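Local structure of Cfl (7A9J) at residues Ser319-Ser332 against Val343-Pro355. The protein probably activates carboxylic acids such as coronafacic acid with ATP and joins them to amines as amides. The protein carries 1 engineered substitution. Sequence-based numbering, arbitrary orientation.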
ATOM      1  N   SER A 319      12.793  -6.377   7.264  1.00 36.85           N
ATOM      2  CA  SER A 319      12.765  -7.841   7.114  1.00 34.59           C
ATOM      3  C   SER A 319      13.698  -8.517   8.110  1.00 33.55           C
ATOM      4  O   SER A 319      13.403  -9.616   8.604  1.00 38.61           O
ATOM      5  CB  SER A 319      13.121  -8.234   5.675  1.00 34.67           C
ATOM      6  OG  SER A 319      14.541  -8.270   5.526  1.00 36.21           O
ATOM      7  N   GLN A 320      14.850  -7.882   8.404  1.00 38.27           N
ATOM      8  CA  GLN A 320      15.762  -8.423   9.400  1.00 38.18           C
ATOM      9  C   GLN A 320      15.105  -8.462  10.781  1.00 47.56           C
ATOM     10  O   GLN A 320      15.130  -9.492  11.470  1.00 40.95           O
ATOM     11  CB  GLN A 320      17.060  -7.580   9.427  1.00 39.28           C
ATOM     12  CG  GLN A 320      17.719  -7.488   7.975  1.00 50.59           C
ATOM     13  CD  GLN A 320      18.829  -6.414   7.781  1.00 67.77           C
ATOM     14  OE1 GLN A 320      19.260  -5.736   8.718  1.00 58.54           O
ATOM     15  NE2 GLN A 320      19.287  -6.277   6.532  1.00 59.30           N
ATOM     16  N   LYS A 321      14.507  -7.339  11.201  1.00 43.21           N
ATOM     17  CA  LYS A 321      13.819  -7.309  12.494  1.00 47.37           C
ATOM     18  C   LYS A 321      12.659  -8.295  12.521  1.00 49.83           C
ATOM     19  O   LYS A 321      12.388  -8.932  13.548  1.00 47.11           O
ATOM     20  CB  LYS A 321      13.304  -5.903  12.777  1.00 48.37           C
ATOM     21  CG  LYS A 321      14.391  -4.838  12.669  1.00 65.60           C
ATOM     22  CD  LYS A 321      13.816  -3.430  12.662  1.00 70.73           C
ATOM     23  CE  LYS A 321      13.626  -2.937  14.087  1.00 91.14           C
ATOM     24  NZ  LYS A 321      13.140  -1.535  14.139  1.00 86.62           N
ATOM     25  N   PHE A 322      11.958  -8.423  11.396  1.00 39.15           N
ATOM     26  CA  PHE A 322      10.771  -9.277  11.371  1.00 39.32           C
ATOM     27  C   PHE A 322      11.158 -10.745  11.472  1.00 48.51           C
ATOM     28  O   PHE A 322      10.468 -11.540  12.123  1.00 39.20           O
ATOM     29  CB  PHE A 322       9.985  -8.998  10.101  1.00 32.00           C
ATOM     30  CG  PHE A 322       8.556  -9.473  10.136  1.00 37.95           C
ATOM     31  CD1 PHE A 322       7.615  -8.817  10.940  1.00 39.15           C
ATOM     32  CD2 PHE A 322       8.147 -10.568   9.356  1.00 45.60           C
ATOM     33  CE1 PHE A 322       6.285  -9.241  10.965  1.00 37.89           C
ATOM     34  CE2 PHE A 322       6.793 -11.016   9.371  1.00 39.98           C
ATOM     35  CZ  PHE A 322       5.881 -10.357  10.161  1.00 38.77           C
ATOM     36  N   PHE A 323      12.257 -11.133  10.824  1.00 36.12           N
ATOM     37  CA  PHE A 323      12.725 -12.507  10.986  1.00 46.59           C
ATOM     38  C   PHE A 323      13.209 -12.765  12.407  1.00 51.03           C
ATOM     39  O   PHE A 323      12.935 -13.829  12.978  1.00 44.23           O
ATOM     40  CB  PHE A 323      13.859 -12.839   9.999  1.00 43.08           C
ATOM     41  CG  PHE A 323      14.326 -14.272  10.118  1.00 45.29           C
ATOM     42  CD1 PHE A 323      13.567 -15.307   9.555  1.00 47.07           C
ATOM     43  CD2 PHE A 323      15.481 -14.587  10.820  1.00 49.93           C
ATOM     44  CE1 PHE A 323      13.957 -16.630   9.694  1.00 53.85           C
ATOM     45  CE2 PHE A 323      15.889 -15.913  10.954  1.00 53.20           C
ATOM     46  CZ  PHE A 323      15.137 -16.928  10.381  1.00 49.07           C
ATOM     47  N   GLU A 324      13.949 -11.827  12.985  1.00 44.10           N
ATOM     48  CA  GLU A 324      14.419 -12.053  14.351  1.00 60.69           C
ATOM     49  C   GLU A 324      13.238 -12.298  15.270  1.00 62.43           C
ATOM     50  O   GLU A 324      13.264 -13.184  16.128  1.00 55.26           O
ATOM     51  CB  GLU A 324      15.215 -10.855  14.861  1.00 51.95           C
ATOM     52  CG  GLU A 324      16.394 -10.400  14.001  1.00 75.17           C
ATOM     53  CD  GLU A 324      17.661 -11.197  14.223  1.00 89.13           C
ATOM     54  OE1 GLU A 324      17.672 -12.071  15.121  1.00101.15           O
ATOM     55  OE2 GLU A 324      18.649 -10.939  13.496  1.00 92.22           O
ATOM     56  N   CYS A 325      12.180 -11.530  15.071  1.00 44.66           N
ATOM     57  CA  CYS A 325      11.062 -11.565  15.993  1.00 56.75           C
ATOM     58  C   CYS A 325      10.174 -12.780  15.755  1.00 53.68           C
ATOM     59  O   CYS A 325       9.777 -13.457  16.706  1.00 55.47           O
ATOM     60  CB  CYS A 325      10.269 -10.269  15.864  1.00 48.19           C
ATOM     61  SG  CYS A 325       8.891 -10.140  17.045  1.00 62.52           S
ATOM     62  N   PHE A 326       9.835 -13.080  14.501  1.00 45.20           N
ATOM     63  CA  PHE A 326       8.868 -14.131  14.254  1.00 41.48           C
ATOM     64  C   PHE A 326       9.395 -15.336  13.498  1.00 52.43           C
ATOM     65  O   PHE A 326       8.650 -16.309  13.342  1.00 50.76           O
ATOM     66  CB  PHE A 326       7.684 -13.562  13.459  1.00 39.53           C
ATOM     67  CG  PHE A 326       6.964 -12.494  14.198  1.00 45.94           C
ATOM     68  CD1 PHE A 326       6.122 -12.825  15.246  1.00 46.07           C
ATOM     69  CD2 PHE A 326       7.131 -11.157  13.854  1.00 44.69           C
ATOM     70  CE1 PHE A 326       5.449 -11.832  15.944  1.00 52.94           C
ATOM     71  CE2 PHE A 326       6.473 -10.163  14.549  1.00 45.46           C
ATOM     72  CZ  PHE A 326       5.642 -10.501  15.596  1.00 47.93           C
ATOM     73  N   GLY A 327      10.621 -15.294  12.985  1.00 50.92           N
ATOM     74  CA  GLY A 327      11.038 -16.357  12.087  1.00 52.23           C
ATOM     75  C   GLY A 327      10.252 -16.419  10.794  1.00 54.15           C
ATOM     76  O   GLY A 327      10.194 -17.479  10.162  1.00 49.09           O
ATOM     77  N   SER A 328       9.605 -15.325  10.402  1.00 43.12           N
ATOM     78  CA  SER A 328       8.823 -15.261   9.176  1.00 46.27           C
ATOM     79  C   SER A 328       9.652 -14.477   8.169  1.00 39.70           C
ATOM     80  O   SER A 328      10.465 -13.625   8.549  1.00 37.95           O
ATOM     81  CB  SER A 328       7.460 -14.589   9.433  1.00 51.30           C
ATOM     82  OG  SER A 328       6.593 -14.494   8.284  1.00 41.22           O
ATOM     83  N   HIS A 329       9.432 -14.752   6.881  1.00 36.87           N
ATOM     84  CA  HIS A 329      10.318 -14.276   5.814  1.00 38.86           C
ATOM     85  C   HIS A 329       9.561 -13.195   5.067  1.00 33.24           C
ATOM     86  O   HIS A 329       8.707 -13.499   4.221  1.00 29.09           O
ATOM     87  CB  HIS A 329      10.708 -15.420   4.903  1.00 34.49           C
ATOM     88  CG  HIS A 329      11.291 -16.589   5.643  1.00 41.21           C
ATOM     89  ND1 HIS A 329      12.647 -16.787   5.759  1.00 41.00           N
ATOM     90  CD2 HIS A 329      10.697 -17.601   6.340  1.00 37.93           C
ATOM     91  CE1 HIS A 329      12.874 -17.878   6.470  1.00 52.24           C
ATOM     92  NE2 HIS A 329      11.708 -18.398   6.825  1.00 44.96           N
ATOM     93  N   LEU A 330       9.794 -11.939   5.449  1.00 30.63           N
ATOM     94  CA  LEU A 330       9.012 -10.832   4.911  1.00 30.13           C
ATOM     95  C   LEU A 330       9.183 -10.704   3.406  1.00 30.68           C
ATOM     96  O   LEU A 330      10.266 -10.947   2.851  1.00 28.24           O
ATOM     97  CB  LEU A 330       9.428  -9.511   5.590  1.00 27.75           C
ATOM     98  CG  LEU A 330       8.511  -8.300   5.323  1.00 30.36           C
ATOM     99  CD1 LEU A 330       7.109  -8.467   5.986  1.00 30.74           C
ATOM    100  CD2 LEU A 330       9.235  -7.063   5.943  1.00 32.50           C
ATOM    101  N   GLN A 331       8.107 -10.283   2.749  1.00 26.76           N
ATOM    102  CA  GLN A 331       8.093 -10.014   1.327  1.00 25.32           C
ATOM    103  C   GLN A 331       7.796  -8.536   1.169  1.00 22.33           C
ATOM    104  O   GLN A 331       7.287  -7.904   2.089  1.00 27.18           O
ATOM    105  CB  GLN A 331       7.026 -10.875   0.614  1.00 26.15           C
ATOM    106  CG  GLN A 331       7.274 -12.354   0.922  1.00 26.31           C
ATOM    107  CD  GLN A 331       6.398 -13.291   0.070  1.00 29.90           C
ATOM    108  OE1 GLN A 331       5.552 -12.827  -0.673  1.00 29.91           O
ATOM    109  NE2 GLN A 331       6.686 -14.567   0.122  1.00 31.51           N
ATOM    110  N   SER A 332       7.995  -8.025  -0.029  1.00 26.61           N
ATOM    111  CA  SER A 332       7.560  -6.655  -0.242  1.00 28.81           C
ATOM    112  C   SER A 332       6.969  -6.502  -1.627  1.00 23.09           C
ATOM    113  O   SER A 332       7.252  -7.256  -2.547  1.00 28.68           O
ATOM    114  CB  SER A 332       8.733  -5.615  -0.045  1.00 31.99           C
ATOM    115  OG  SER A 332       9.812  -5.909  -0.928  1.00 32.51           O
ATOM    116  N   VAL A 343       4.188  -3.442  -9.259  1.00 26.39           N
ATOM    117  CA  VAL A 343       5.006  -3.746 -10.430  1.00 28.95           C
ATOM    118  C   VAL A 343       6.288  -4.485 -10.106  1.00 28.26           C
ATOM    119  O   VAL A 343       6.884  -5.071 -11.002  1.00 27.67           O
ATOM    120  CB  VAL A 343       5.351  -2.452 -11.210  1.00 28.37           C
ATOM    121  CG1 VAL A 343       4.024  -1.917 -11.844  1.00 30.71           C
ATOM    122  CG2 VAL A 343       6.011  -1.384 -10.303  1.00 27.41           C
ATOM    123  N   ILE A 344       6.788  -4.392  -8.889  1.00 26.74           N
ATOM    124  CA  ILE A 344       8.030  -5.045  -8.508  1.00 28.84           C
ATOM    125  C   ILE A 344       7.763  -5.769  -7.195  1.00 27.42           C
ATOM    126  O   ILE A 344       7.139  -5.213  -6.288  1.00 29.37           O
ATOM    127  CB  ILE A 344       9.188  -4.022  -8.386  1.00 26.08           C
ATOM    128  CG1 ILE A 344       9.530  -3.481  -9.764  1.00 28.50           C
ATOM    129  CG2 ILE A 344      10.415  -4.719  -7.787  1.00 29.26           C
ATOM    130  CD1 ILE A 344      10.383  -2.134  -9.753  1.00 31.39           C
ATOM    131  N   TYR A 345       8.205  -7.006  -7.119  1.00 24.86           N
ATOM    132  CA  TYR A 345       7.852  -7.866  -6.015  1.00 26.23           C
ATOM    133  C   TYR A 345       9.083  -8.559  -5.477  1.00 27.89           C
ATOM    134  O   TYR A 345       9.850  -9.138  -6.246  1.00 25.43           O
ATOM    135  CB  TYR A 345       6.823  -8.854  -6.529  1.00 23.58           C
ATOM    136  CG  TYR A 345       6.488 -10.024  -5.633  1.00 27.04           C
ATOM    137  CD1 TYR A 345       6.166  -9.843  -4.304  1.00 27.67           C
ATOM    138  CD2 TYR A 345       6.481 -11.315  -6.159  1.00 28.56           C
ATOM    139  CE1 TYR A 345       5.838 -10.939  -3.465  1.00 31.39           C
ATOM    140  CE2 TYR A 345       6.176 -12.428  -5.347  1.00 26.36           C
ATOM    141  CZ  TYR A 345       5.850 -12.221  -3.998  1.00 30.06           C
ATOM    142  OH  TYR A 345       5.523 -13.318  -3.224  1.00 29.08           O
ATOM    143  N   HIS A 346       9.263  -8.497  -4.153  1.00 27.15           N
ATOM    144  CA  HIS A 346      10.381  -9.155  -3.521  1.00 30.97           C
ATOM    145  C   HIS A 346       9.838 -10.325  -2.719  1.00 26.17           C
ATOM    146  O   HIS A 346       9.254 -10.134  -1.651  1.00 26.64           O
ATOM    147  CB  HIS A 346      11.169  -8.183  -2.637  1.00 29.03           C
ATOM    148  CG  HIS A 346      12.556  -8.646  -2.415  1.00 31.41           C
ATOM    149  ND1 HIS A 346      12.882  -9.986  -2.387  1.00 28.19           N
ATOM    150  CD2 HIS A 346      13.727  -7.959  -2.287  1.00 30.02           C
ATOM    151  CE1 HIS A 346      14.202 -10.105  -2.250  1.00 32.24           C
ATOM    152  NE2 HIS A 346      14.734  -8.893  -2.215  1.00 32.54           N
ATOM    153  N   HIS A 347       9.969 -11.533  -3.258  1.00 27.50           N
ATOM    154  CA  HIS A 347       9.360 -12.665  -2.570  1.00 31.72           C
ATOM    155  C   HIS A 347      10.214 -13.163  -1.408  1.00 29.16           C
ATOM    156  O   HIS A 347       9.803 -14.062  -0.718  1.00 28.92           O
ATOM    157  CB  HIS A 347       9.128 -13.794  -3.588  1.00 29.69           C
ATOM    158  CG  HIS A 347      10.380 -14.234  -4.242  1.00 32.93           C
ATOM    159  ND1 HIS A 347      10.878 -13.600  -5.360  1.00 31.87           N
ATOM    160  CD2 HIS A 347      11.252 -15.221  -3.931  1.00 30.19           C
ATOM    161  CE1 HIS A 347      12.012 -14.191  -5.726  1.00 37.74           C
ATOM    162  NE2 HIS A 347      12.274 -15.165  -4.869  1.00 33.86           N
ATOM    163  N   ASP A 348      11.395 -12.556  -1.119  1.00 28.11           N
ATOM    164  CA  ASP A 348      12.144 -12.987   0.057  1.00 26.18           C
ATOM    165  C   ASP A 348      13.213 -11.934   0.440  1.00 25.76           C
ATOM    166  O   ASP A 348      14.376 -12.097   0.157  1.00 28.52           O
ATOM    167  CB  ASP A 348      12.795 -14.348  -0.237  1.00 29.81           C
ATOM    168  CG  ASP A 348      13.392 -15.020   0.981  1.00 35.75           C
ATOM    169  OD1 ASP A 348      13.862 -16.167   0.770  1.00 37.37           O
ATOM    170  OD2 ASP A 348      13.483 -14.453   2.103  1.00 33.42           O
ATOM    171  N   ILE A 349      12.784 -10.844   1.077  1.00 26.64           N
ATOM    172  CA  ILE A 349      13.685  -9.699   1.292  1.00 23.83           C
ATOM    173  C   ILE A 349      14.909 -10.115   2.068  1.00 28.80           C
ATOM    174  O   ILE A 349      16.033  -9.692   1.772  1.00 27.90           O
ATOM    175  CB  ILE A 349      12.926  -8.607   2.052  1.00 24.82           C
ATOM    176  CG1 ILE A 349      11.687  -8.187   1.270  1.00 27.33           C
ATOM    177  CG2 ILE A 349      13.922  -7.401   2.202  1.00 28.96           C
ATOM    178  CD1 ILE A 349      10.760  -7.298   2.170  1.00 26.88           C
ATOM    179  N   TYR A 350      14.704 -10.915   3.117  1.00 28.90           N
ATOM    180  CA  TYR A 350      15.765 -11.165   4.049  1.00 30.73           C
ATOM    181  C   TYR A 350      16.866 -12.021   3.425  1.00 29.15           C
ATOM    182  O   TYR A 350      18.003 -12.020   3.898  1.00 31.43           O
ATOM    183  CB  TYR A 350      15.171 -11.801   5.292  1.00 32.51           C
ATOM    184  CG  TYR A 350      16.140 -12.026   6.398  1.00 31.94           C
ATOM    185  CD1 TYR A 350      16.979 -10.986   6.881  1.00 36.29           C
ATOM    186  CD2 TYR A 350      16.268 -13.267   6.976  1.00 35.82           C
ATOM    187  CE1 TYR A 350      17.864 -11.204   7.880  1.00 40.20           C
ATOM    188  CE2 TYR A 350      17.170 -13.497   8.006  1.00 36.54           C
ATOM    189  CZ  TYR A 350      17.957 -12.459   8.465  1.00 36.39           C
ATOM    190  OH  TYR A 350      18.867 -12.672   9.461  1.00 41.65           O
ATOM    191  N   ALA A 351      16.528 -12.758   2.346  1.00 30.18           N
ATOM    192  CA  ALA A 351      17.534 -13.585   1.681  1.00 27.67           C
ATOM    193  C   ALA A 351      18.665 -12.751   1.039  1.00 29.47           C
ATOM    194  O   ALA A 351      19.755 -13.266   0.737  1.00 30.37           O
ATOM    195  CB  ALA A 351      16.853 -14.423   0.599  1.00 27.23           C
ATOM    196  N   ILE A 352      18.369 -11.492   0.747  1.00 29.75           N
ATOM    197  CA  ILE A 352      19.341 -10.601   0.090  1.00 27.78           C
ATOM    198  C   ILE A 352      19.911  -9.672   1.149  1.00 33.32           C
ATOM    199  O   ILE A 352      19.146  -8.921   1.772  1.00 34.52           O
ATOM    200  CB  ILE A 352      18.655  -9.782  -1.022  1.00 25.62           C
ATOM    201  CG1 ILE A 352      17.831 -10.695  -1.971  1.00 33.66           C
ATOM    202  CG2 ILE A 352      19.718  -8.970  -1.768  1.00 34.21           C
ATOM    203  CD1 ILE A 352      18.657 -11.743  -2.561  1.00 36.76           C
ATOM    204  N   ASN A 353      21.225  -9.743   1.341  1.00 31.71           N
ATOM    205  CA  ASN A 353      21.877  -8.974   2.416  1.00 36.23           C
ATOM    206  C   ASN A 353      21.842  -7.479   2.110  1.00 51.77           C
ATOM    207  O   ASN A 353      21.599  -6.688   3.021  1.00 49.22           O
ATOM    208  CB  ASN A 353      23.286  -9.506   2.688  1.00 53.34           C
ATOM    209  CG  ASN A 353      23.222 -10.893   3.363  1.00 57.18           C
ATOM    210  OD1 ASN A 353      22.818 -11.015   4.536  1.00 42.85           O
ATOM    211  ND2 ASN A 353      23.511 -11.940   2.594  1.00 45.92           N
ATOM    212  N   GLU A 354      21.944  -7.085   0.812  1.00 37.40           N
ATOM    213  CA  GLU A 354      21.863  -5.662   0.421  1.00 49.78           C
ATOM    214  C   GLU A 354      20.408  -5.174   0.389  1.00 39.44           C
ATOM    215  O   GLU A 354      19.504  -5.929   0.056  1.00 34.66           O
ATOM    216  CB  GLU A 354      22.435  -5.459  -0.972  1.00 38.55           C
ATOM    217  CG  GLU A 354      23.888  -6.035  -1.186  1.00 52.95           C
ATOM    218  CD  GLU A 354      23.884  -7.398  -1.975  1.00 79.41           C
ATOM    219  OE1 GLU A 354      24.726  -7.504  -2.896  1.00 76.89           O
ATOM    220  OE2 GLU A 354      23.060  -8.349  -1.696  1.00 51.69           O
ATOM    221  N   PRO A 355      20.157  -3.892   0.646  1.00 32.54           N
ATOM    222  CA  PRO A 355      18.820  -3.351   0.397  1.00 31.98           C
ATOM    223  C   PRO A 355      18.366  -3.587  -1.033  1.00 31.77           C
ATOM    224  O   PRO A 355      19.098  -3.356  -1.997  1.00 33.31           O
ATOM    225  CB  PRO A 355      18.978  -1.852   0.703  1.00 38.06           C
ATOM    226  CG  PRO A 355      20.126  -1.801   1.627  1.00 41.64           C
ATOM    227  CD  PRO A 355      21.111  -2.810   1.010  1.00 39.50           C
TER
HETATM  228  O   HOH W   1      14.654 -15.623   3.973  1.00 46.03           O
HETATM  229  O   HOH W   2      12.364 -12.494   3.729  1.00 33.85           O
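Tyr350 lies against one side of helix 316-326, where it meets Ser319, Gln320 and Phe323. Its CB sits 3.6 Å from Ser319 OG, a hydroxyl that is hydrogen-bonded to Thr316 O; Tyr350 CG is 4.2 Å from the same OG. With CG anti to the backbone N (chi1 -176°), the ring is sent out across the helix surface. CD1 and CE1 then take Gln320 CG at the ring edge. Along the other edge of the ring, CD2 packs near Phe323 CG, and Tyr350 CE2 comes within 3.5 Å of Phe323 CD2. CZ and OH of Tyr350 also lie nearest that Phe323 CD2. Phe323 CB stands over one ring face in a CH-pi contact. The Phe323 and Tyr350 rings are nearly parallel, planes 23° apart, but slid so far that they barely overlap.

Beyond the helix, the segments pair as strands 331-335 and 342-346 of a beta hairpin. Ser332 and His346 form an antiparallel hydrogen-bonded pair. Ile349 N bonds Leu330 O at 3.1 Å, and Ile349 CD1 presses on Ser332 CB at 3.4 Å, a tight fit. Tyr345 OH donates to Gln331 OE1 at 2.6 Å, from above the amide's carbonyl plane, and is also bonded to Asn218 ND2. Two waters bridge Asp348 OD2, one to His329 ND1, the other to Leu330 O and Tyr350 N.

Residues between the strands, among them Tyr334 and Gly341, line the pocket of the bound indene carboxylic acid. Backbone bonds thus join the strands and the turn at Ile349, while side-chain packing by Ile349 and Tyr350 holds that turn to the helix.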